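Local structure of cycloalternan-forming enzyme (5F7U) at residues 637-642 and 676-681; 608-613 and 646-651. The protein is a large multidomain carbohydrate-active enzyme of glycoside hydrolase family 31, built round a TIM barrel with beta-rich domains on both sides in sequence. The protein carries 1 engineered substitution. All coordinates share one frame; numbering follows the deposited sequence.

Contact 1: residues 637-642 and 676-681; sequences GDYPTA and WNAVAR
Tyr639 reaches out of the loop between strand 628-631 and helix 642-653 of the TIM barrel and lays its ring against helix 675-682, the short helix that follows the last barrel strand. Its CG stands anti to the backbone N (chi1 -162°), which carries the phenol to the helix surface. The tight part lies around the hydroxyl and one ring face. Tyr639 OH sits 3.2 Å from CA of Ala678, where a methyl is small enough to let it in, and it hydrogen-bonds the carbonyl of Glu672. That same carbonyl and the one of Ser670 take the amide ND2 of Asn677, so the short polar side chain ties down the loop leading into the helix. Over the ring, CB of Arg681 makes a CH-pi contact, 3.9 Å from the Tyr639 centroid; Pro640 CD lies over the opposite face, toward its rim. Arginine suits this place because bends at chi2 and chi3 bring its guanidinium face over Tyr639 CB, 3.6 Å from Arg681 NH2, at 41° to the ring and so unstacked. NH1 is held by Glu671 and by the carbonyl of Ser670. The looser side is the partly exposed margin near the backbone of Tyr639, where water joins the segments and no direct hydrogen bond does. Arg681 NH2 donates to this water at 2.8 Å, in the guanidinium plane, while Tyr639 N gives it a weak bond of 3.4 Å.

Contact 2: residues 608-613 and 646-651; sequences DSFQAS and KRATAM
Helices 607-622 and 642-653 run nearly parallel here, the axes of the two short segments 13° apart and 11.5 Å from each other at closest approach, with Phe610 and Ala648 the nearest pair of CA atoms at 7.3 Å. A phenylalanine suits this spacing, because its long flat side chain spans the interval between the two backbones. With CG anti to its own N (chi1 -176°), Phe610 brings the far end of its ring against helix 642-653. CZ leads, coming within 3.8 Å of CA of Ala648, and the small alanine lets the ring approach the backbone while its CB lies over one face. CE2 meets CB of Arg647 at 3.9 Å. Met651 CB lies at the ring edge, in its plane, 3.7 Å from Phe610 CZ. The Met651 chain bends at chi2 (-87°) and runs back past the phenylalanine in the opposite direction, placing SD at the ring edge, 5.4 Å from the Phe610 centroid, as a Met-aromatic contact. A flexible, unbranched methionine can follow the ring rim in this way. Arg647 contributes CB and its backbone O, which lies 3.7 Å from Phe610 CZ; its guanidinium leads away, and NH2 is gripped by the carbonyls of Gln756 and Ala787. Toward the barrel, Trp630 of strand 628-631 meets the Phe610 ring with nearly parallel planes and also touches Ala648 and Met651, so two adjacent outer helices and the strand between them in sequence are packed together.

How the contacts relate
Both contacts belong to the TIM-barrel domain, and helix 642-653 connects them: loop 637-642 of contact 1 runs into it, and 646-651 of contact 2 forms its continuation. The centres lie about 14 Å apart, and the segments alternate along the chain. Helix 642-653 packs against the preceding helix 607-622, while the loop before it packs against the later helix 675-682. All four touching residues of contact 2 are buried, whereas contact 1 is partly buried. Bound ions and sugars lie at some remove: the side chain of Asn677 in contact 1 is about 12 Å from a magnesium ion, and that of Arg647 in contact 2 about 10 Å from a bound alpha-D-glucopyranose.

Contact 1: residues 637-642 and 676-681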
ATOM      1  N   GLY A 637     -10.250  -7.250  19.777  1.00 20.39           N
ATOM      2  CA  GLY A 637     -11.679  -7.052  19.886  1.00 21.96           C
ATOM      3  C   GLY A 637     -12.325  -8.407  19.990  1.00 23.31           C
ATOM      4  O   GLY A 637     -11.630  -9.438  20.033  1.00 25.75           O
ATOM      5  N   ASP A 638     -13.649  -8.423  19.989  1.00 23.03           N
ATOM      6  CA  ASP A 638     -14.386  -9.684  20.013  1.00 23.15           C
ATOM      7  C   ASP A 638     -14.007 -10.497  18.775  1.00 20.91           C
ATOM      8  O   ASP A 638     -13.709  -9.926  17.705  1.00 20.08           O
ATOM      9  CB  ASP A 638     -15.892  -9.428  20.070  1.00 25.83           C
ATOM     10  CG  ASP A 638     -16.348  -8.849  21.421  1.00 28.25           C
ATOM     11  OD1 ASP A 638     -15.675  -9.064  22.458  1.00 29.93           O
ATOM     12  OD2 ASP A 638     -17.407  -8.195  21.436  1.00 29.99           O
ATOM     13  N   TYR A 639     -13.990 -11.819  18.933  1.00 19.53           N
ATOM     14  CA  TYR A 639     -13.495 -12.700  17.880  1.00 17.91           C
ATOM     15  C   TYR A 639     -14.323 -12.470  16.616  1.00 17.21           C
ATOM     16  O   TYR A 639     -15.550 -12.291  16.707  1.00 17.63           O
ATOM     17  CB  TYR A 639     -13.566 -14.172  18.327  1.00 17.82           C
ATOM     18  CG  TYR A 639     -12.677 -15.018  17.463  1.00 17.37           C
ATOM     19  CD1 TYR A 639     -11.309 -15.115  17.740  1.00 16.85           C
ATOM     20  CD2 TYR A 639     -13.176 -15.648  16.326  1.00 16.98           C
ATOM     21  CE1 TYR A 639     -10.467 -15.839  16.915  1.00 16.61           C
ATOM     22  CE2 TYR A 639     -12.335 -16.388  15.490  1.00 16.83           C
ATOM     23  CZ  TYR A 639     -10.988 -16.479  15.797  1.00 16.39           C
ATOM     24  OH  TYR A 639     -10.149 -17.192  14.967  1.00 15.85           O
ATOM     25  N   PRO A 640     -13.672 -12.455  15.423  1.00 16.22           N
ATOM     26  CA  PRO A 640     -14.469 -12.136  14.221  1.00 15.81           C
ATOM     27  C   PRO A 640     -15.592 -13.133  14.012  1.00 16.12           C
ATOM     28  O   PRO A 640     -15.470 -14.307  14.398  1.00 16.85           O
ATOM     29  CB  PRO A 640     -13.448 -12.230  13.075  1.00 15.26           C
ATOM     30  CG  PRO A 640     -12.267 -12.945  13.658  1.00 15.50           C
ATOM     31  CD  PRO A 640     -12.243 -12.549  15.112  1.00 15.47           C
ATOM     32  N   THR A 641     -16.687 -12.672  13.417  1.00 16.07           N
ATOM     33  CA  THR A 641     -17.731 -13.595  13.008  1.00 16.03           C
ATOM     34  C   THR A 641     -17.184 -14.442  11.858  1.00 15.81           C
ATOM     35  O   THR A 641     -16.199 -14.061  11.209  1.00 15.23           O
ATOM     36  CB  THR A 641     -18.962 -12.831  12.501  1.00 16.11           C
ATOM     37  OG1 THR A 641     -18.574 -12.018  11.385  1.00 15.38           O
ATOM     38  CG2 THR A 641     -19.513 -11.907  13.597  1.00 16.39           C
ATOM     39  N   ALA A 642     -17.854 -15.557  11.576  1.00 16.01           N
ATOM     40  CA  ALA A 642     -17.460 -16.418  10.460  1.00 15.87           C
ATOM     41  C   ALA A 642     -17.531 -15.654   9.148  1.00 15.85           C
ATOM     42  O   ALA A 642     -16.653 -15.808   8.274  1.00 15.58           O
ATOM     43  CB  ALA A 642     -18.336 -17.661  10.413  1.00 16.33           C
ATOM     44  N   TRP A 676      -8.120 -22.938  11.760  1.00 15.67           N
ATOM     45  CA  TRP A 676      -8.557 -23.981  12.682  1.00 16.31           C
ATOM     46  C   TRP A 676      -9.150 -23.385  13.977  1.00 16.33           C
ATOM     47  O   TRP A 676     -10.182 -23.859  14.472  1.00 16.98           O
ATOM     48  CB  TRP A 676      -7.433 -25.031  12.941  1.00 16.62           C
ATOM     49  CG  TRP A 676      -6.148 -24.445  13.469  1.00 16.60           C
ATOM     50  CD1 TRP A 676      -5.833 -24.240  14.774  1.00 16.89           C
ATOM     51  CD2 TRP A 676      -5.010 -23.999  12.705  1.00 16.49           C
ATOM     52  NE1 TRP A 676      -4.581 -23.664  14.881  1.00 16.85           N
ATOM     53  CE2 TRP A 676      -4.057 -23.496  13.630  1.00 16.53           C
ATOM     54  CE3 TRP A 676      -4.715 -23.946  11.332  1.00 16.53           C
ATOM     55  CZ2 TRP A 676      -2.811 -22.984  13.232  1.00 16.29           C
ATOM     56  CZ3 TRP A 676      -3.473 -23.408  10.923  1.00 16.43           C
ATOM     57  CH2 TRP A 676      -2.540 -22.930  11.878  1.00 16.36           C
ATOM     58  N   ASN A 677      -8.528 -22.339  14.519  1.00 15.87           N
ATOM     59  CA  ASN A 677      -9.131 -21.668  15.672  1.00 16.07           C
ATOM     60  C   ASN A 677     -10.409 -20.922  15.347  1.00 15.94           C
ATOM     61  O   ASN A 677     -11.299 -20.836  16.203  1.00 16.18           O
ATOM     62  CB  ASN A 677      -8.159 -20.726  16.396  1.00 15.89           C
ATOM     63  CG  ASN A 677      -8.629 -20.406  17.809  1.00 16.27           C
ATOM     64  OD1 ASN A 677      -8.945 -21.318  18.578  1.00 16.83           O
ATOM     65  ND2 ASN A 677      -8.756 -19.120  18.127  1.00 15.78           N
ATOM     66  N   ALA A 678     -10.506 -20.394  14.125  1.00 15.50           N
ATOM     67  CA  ALA A 678     -11.732 -19.708  13.706  1.00 15.74           C
ATOM     68  C   ALA A 678     -12.908 -20.693  13.688  1.00 16.58           C
ATOM     69  O   ALA A 678     -13.998 -20.369  14.166  1.00 16.90           O
ATOM     70  CB  ALA A 678     -11.536 -19.001  12.361  1.00 15.39           C
ATOM     71  N   VAL A 679     -12.670 -21.901  13.158  1.00 17.13           N
ATOM     72  CA  VAL A 679     -13.646 -22.996  13.226  1.00 18.12           C
ATOM     73  C   VAL A 679     -14.039 -23.257  14.693  1.00 18.99           C
ATOM     74  O   VAL A 679     -15.241 -23.319  15.017  1.00 19.52           O
ATOM     75  CB  VAL A 679     -13.115 -24.286  12.527  1.00 18.20           C
ATOM     76  CG1 VAL A 679     -13.982 -25.509  12.848  1.00 18.90           C
ATOM     77  CG2 VAL A 679     -13.061 -24.081  11.024  1.00 17.97           C
ATOM     78  N   ALA A 680     -13.047 -23.388  15.581  1.00 18.90           N
ATOM     79  CA  ALA A 680     -13.305 -23.681  17.002  1.00 19.65           C
ATOM     80  C   ALA A 680     -14.145 -22.586  17.684  1.00 19.83           C
ATOM     81  O   ALA A 680     -15.146 -22.903  18.337  1.00 20.55           O
ATOM     82  CB  ALA A 680     -11.992 -23.902  17.749  1.00 19.67           C
ATOM     83  N   ARG A 681     -13.776 -21.321  17.474  1.00 18.97           N
ATOM     84  CA  ARG A 681     -14.423 -20.176  18.124  1.00 19.21           C
ATOM     85  C   ARG A 681     -15.828 -19.870  17.621  1.00 19.79           C
ATOM     86  O   ARG A 681     -16.703 -19.531  18.420  1.00 19.99           O
ATOM     87  CB  ARG A 681     -13.551 -18.909  18.008  1.00 18.79           C
ATOM     88  CG  ARG A 681     -12.258 -18.944  18.820  1.00 18.61           C
ATOM     89  CD  ARG A 681     -12.505 -18.976  20.336  1.00 19.23           C
ATOM     90  NE  ARG A 681     -13.331 -17.847  20.805  1.00 19.13           N
ATOM     91  CZ  ARG A 681     -12.882 -16.649  21.167  1.00 18.95           C
ATOM     92  NH1 ARG A 681     -11.591 -16.363  21.146  1.00 18.69           N
ATOM     93  NH2 ARG A 681     -13.742 -15.709  21.554  1.00 19.33           N
TER
HETATM   94  O   HOH W   1     -12.942 -13.047  21.892  1.00 29.87           O

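Contact 2: residues 608-613 and 646-651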
ATOM      1  N   ASP A 608     -15.978  -2.361   9.737  1.00 14.87           N
ATOM      2  CA  ASP A 608     -15.456  -0.984   9.680  1.00 15.65           C
ATOM      3  C   ASP A 608     -13.919  -0.967   9.645  1.00 14.79           C
ATOM      4  O   ASP A 608     -13.299  -0.208   8.874  1.00 13.87           O
ATOM      5  CB  ASP A 608     -15.998  -0.150  10.860  1.00 17.64           C
ATOM      6  CG  ASP A 608     -17.434   0.329  10.653  1.00 20.83           C
ATOM      7  OD1 ASP A 608     -18.001   0.223   9.542  1.00 22.68           O
ATOM      8  OD2 ASP A 608     -18.029   0.827  11.631  1.00 23.08           O
ATOM      9  N   SER A 609     -13.292  -1.810  10.461  1.00 14.32           N
ATOM     10  CA  SER A 609     -11.827  -1.882  10.456  1.00 14.01           C
ATOM     11  C   SER A 609     -11.298  -2.450   9.140  1.00 13.11           C
ATOM     12  O   SER A 609     -10.299  -1.969   8.633  1.00 13.05           O
ATOM     13  CB  SER A 609     -11.280  -2.713  11.628  1.00 14.72           C
ATOM     14  OG  SER A 609     -11.674  -2.103  12.857  1.00 17.36           O
ATOM     15  N   PHE A 610     -11.979  -3.469   8.619  1.00 12.76           N
ATOM     16  CA  PHE A 610     -11.627  -4.090   7.319  1.00 12.17           C
ATOM     17  C   PHE A 610     -11.633  -2.987   6.255  1.00 11.96           C
ATOM     18  O   PHE A 610     -10.671  -2.868   5.478  1.00 11.47           O
ATOM     19  CB  PHE A 610     -12.670  -5.181   7.038  1.00 12.26           C
ATOM     20  CG  PHE A 610     -12.447  -6.025   5.788  1.00 12.36           C
ATOM     21  CD1 PHE A 610     -11.289  -5.968   5.008  1.00 12.05           C
ATOM     22  CD2 PHE A 610     -13.449  -6.958   5.453  1.00 12.75           C
ATOM     23  CE1 PHE A 610     -11.149  -6.790   3.884  1.00 12.26           C
ATOM     24  CE2 PHE A 610     -13.318  -7.792   4.335  1.00 12.84           C
ATOM     25  CZ  PHE A 610     -12.153  -7.710   3.556  1.00 12.56           C
ATOM     26  N   GLN A 611     -12.686  -2.161   6.246  1.00 12.14           N
ATOM     27  CA  GLN A 611     -12.763  -1.041   5.302  1.00 12.16           C
ATOM     28  C   GLN A 611     -11.582  -0.100   5.445  1.00 11.81           C
ATOM     29  O   GLN A 611     -11.003   0.319   4.432  1.00 11.41           O
ATOM     30  CB  GLN A 611     -14.063  -0.266   5.454  1.00 12.95           C
ATOM     31  CG  GLN A 611     -15.294  -1.081   5.036  1.00 13.82           C
ATOM     32  CD  GLN A 611     -16.591  -0.531   5.597  1.00 15.15           C
ATOM     33  OE1 GLN A 611     -16.665   0.655   5.974  1.00 15.85           O
ATOM     34  NE2 GLN A 611     -17.618  -1.387   5.685  1.00 15.78           N
ATOM     35  N   ALA A 612     -11.192   0.185   6.691  1.00 11.64           N
ATOM     36  CA  ALA A 612     -10.063   1.093   6.927  1.00 11.69           C
ATOM     37  C   ALA A 612      -8.732   0.449   6.494  1.00 11.70           C
ATOM     38  O   ALA A 612      -7.856   1.125   5.949  1.00 11.57           O
ATOM     39  CB  ALA A 612     -10.013   1.514   8.383  1.00 11.91           C
ATOM     40  N   SER A 613      -8.585  -0.864   6.710  1.00 11.99           N
ATOM     41  CA  SER A 613      -7.386  -1.574   6.270  1.00 12.04           C
ATOM     42  C   SER A 613      -7.223  -1.474   4.746  1.00 11.70           C
ATOM     43  O   SER A 613      -6.119  -1.228   4.246  1.00 11.14           O
ATOM     44  CB  SER A 613      -7.468  -3.054   6.677  1.00 12.43           C
ATOM     45  OG  SER A 613      -7.539  -3.198   8.089  1.00 13.97           O
ATOM     46  N   LYS A 646     -14.368 -15.015   6.711  1.00 13.89           N
ATOM     47  CA  LYS A 646     -14.395 -15.501   5.323  1.00 14.17           C
ATOM     48  C   LYS A 646     -14.156 -14.371   4.320  1.00 13.96           C
ATOM     49  O   LYS A 646     -13.399 -14.535   3.345  1.00 13.94           O
ATOM     50  CB  LYS A 646     -15.728 -16.218   5.024  1.00 14.55           C
ATOM     51  CG  LYS A 646     -15.824 -17.598   5.647  1.00 15.23           C
ATOM     52  CD  LYS A 646     -17.129 -18.243   5.212  1.00 15.91           C
ATOM     53  CE  LYS A 646     -17.209 -19.718   5.605  1.00 16.48           C
ATOM     54  NZ  LYS A 646     -18.497 -20.242   5.054  1.00 17.54           N
ATOM     55  N   ARG A 647     -14.771 -13.211   4.569  1.00 13.85           N
ATOM     56  CA  ARG A 647     -14.601 -12.043   3.687  1.00 13.50           C
ATOM     57  C   ARG A 647     -13.173 -11.534   3.705  1.00 13.33           C
ATOM     58  O   ARG A 647     -12.609 -11.217   2.649  1.00 13.13           O
ATOM     59  CB  ARG A 647     -15.579 -10.914   4.054  1.00 13.41           C
ATOM     60  CG  ARG A 647     -17.053 -11.245   3.855  1.00 13.65           C
ATOM     61  CD  ARG A 647     -17.345 -11.631   2.404  1.00 13.85           C
ATOM     62  NE  ARG A 647     -18.764 -11.598   2.061  1.00 14.09           N
ATOM     63  CZ  ARG A 647     -19.265 -12.089   0.937  1.00 14.49           C
ATOM     64  NH1 ARG A 647     -18.449 -12.609   0.012  1.00 14.45           N
ATOM     65  NH2 ARG A 647     -20.568 -12.021   0.724  1.00 14.74           N
ATOM     66  N   ALA A 648     -12.592 -11.478   4.902  1.00 13.21           N
ATOM     67  CA  ALA A 648     -11.227 -11.026   5.106  1.00 13.37           C
ATOM     68  C   ALA A 648     -10.229 -12.009   4.486  1.00 13.65           C
ATOM     69  O   ALA A 648      -9.277 -11.578   3.838  1.00 13.61           O
ATOM     70  CB  ALA A 648     -10.956 -10.855   6.587  1.00 13.65           C
ATOM     71  N   THR A 649     -10.469 -13.307   4.677  1.00 14.01           N
ATOM     72  CA  THR A 649      -9.636 -14.360   4.087  1.00 14.55           C
ATOM     73  C   THR A 649      -9.511 -14.175   2.579  1.00 14.37           C
ATOM     74  O   THR A 649      -8.399 -14.198   2.048  1.00 13.96           O
ATOM     75  CB  THR A 649     -10.227 -15.747   4.372  1.00 15.49           C
ATOM     76  OG1 THR A 649     -10.125 -16.030   5.764  1.00 15.89           O
ATOM     77  CG2 THR A 649      -9.532 -16.847   3.561  1.00 16.20           C
ATOM     78  N   ALA A 650     -10.644 -13.984   1.904  1.00 14.58           N
ATOM     79  CA  ALA A 650     -10.672 -13.888   0.447  1.00 14.74           C
ATOM     80  C   ALA A 650      -9.861 -12.675  -0.022  1.00 14.60           C
ATOM     81  O   ALA A 650      -9.044 -12.777  -0.950  1.00 14.22           O
ATOM     82  CB  ALA A 650     -12.107 -13.773  -0.037  1.00 15.08           C
ATOM     83  N   MET A 651     -10.099 -11.529   0.613  1.00 14.54           N
ATOM     84  CA  MET A 651      -9.360 -10.321   0.248  1.00 14.68           C
ATOM     85  C   MET A 651      -7.856 -10.518   0.539  1.00 14.23           C
ATOM     86  O   MET A 651      -7.028 -10.186  -0.300  1.00 14.14           O
ATOM     87  CB  MET A 651      -9.932  -9.081   0.934  1.00 15.43           C
ATOM     88  CG  MET A 651      -9.176  -7.784   0.619  1.00 15.93           C
ATOM     89  SD  MET A 651      -7.783  -7.546   1.749  1.00 18.08           S
ATOM     90  CE  MET A 651      -6.905  -6.225   0.932  1.00 18.14           C
TER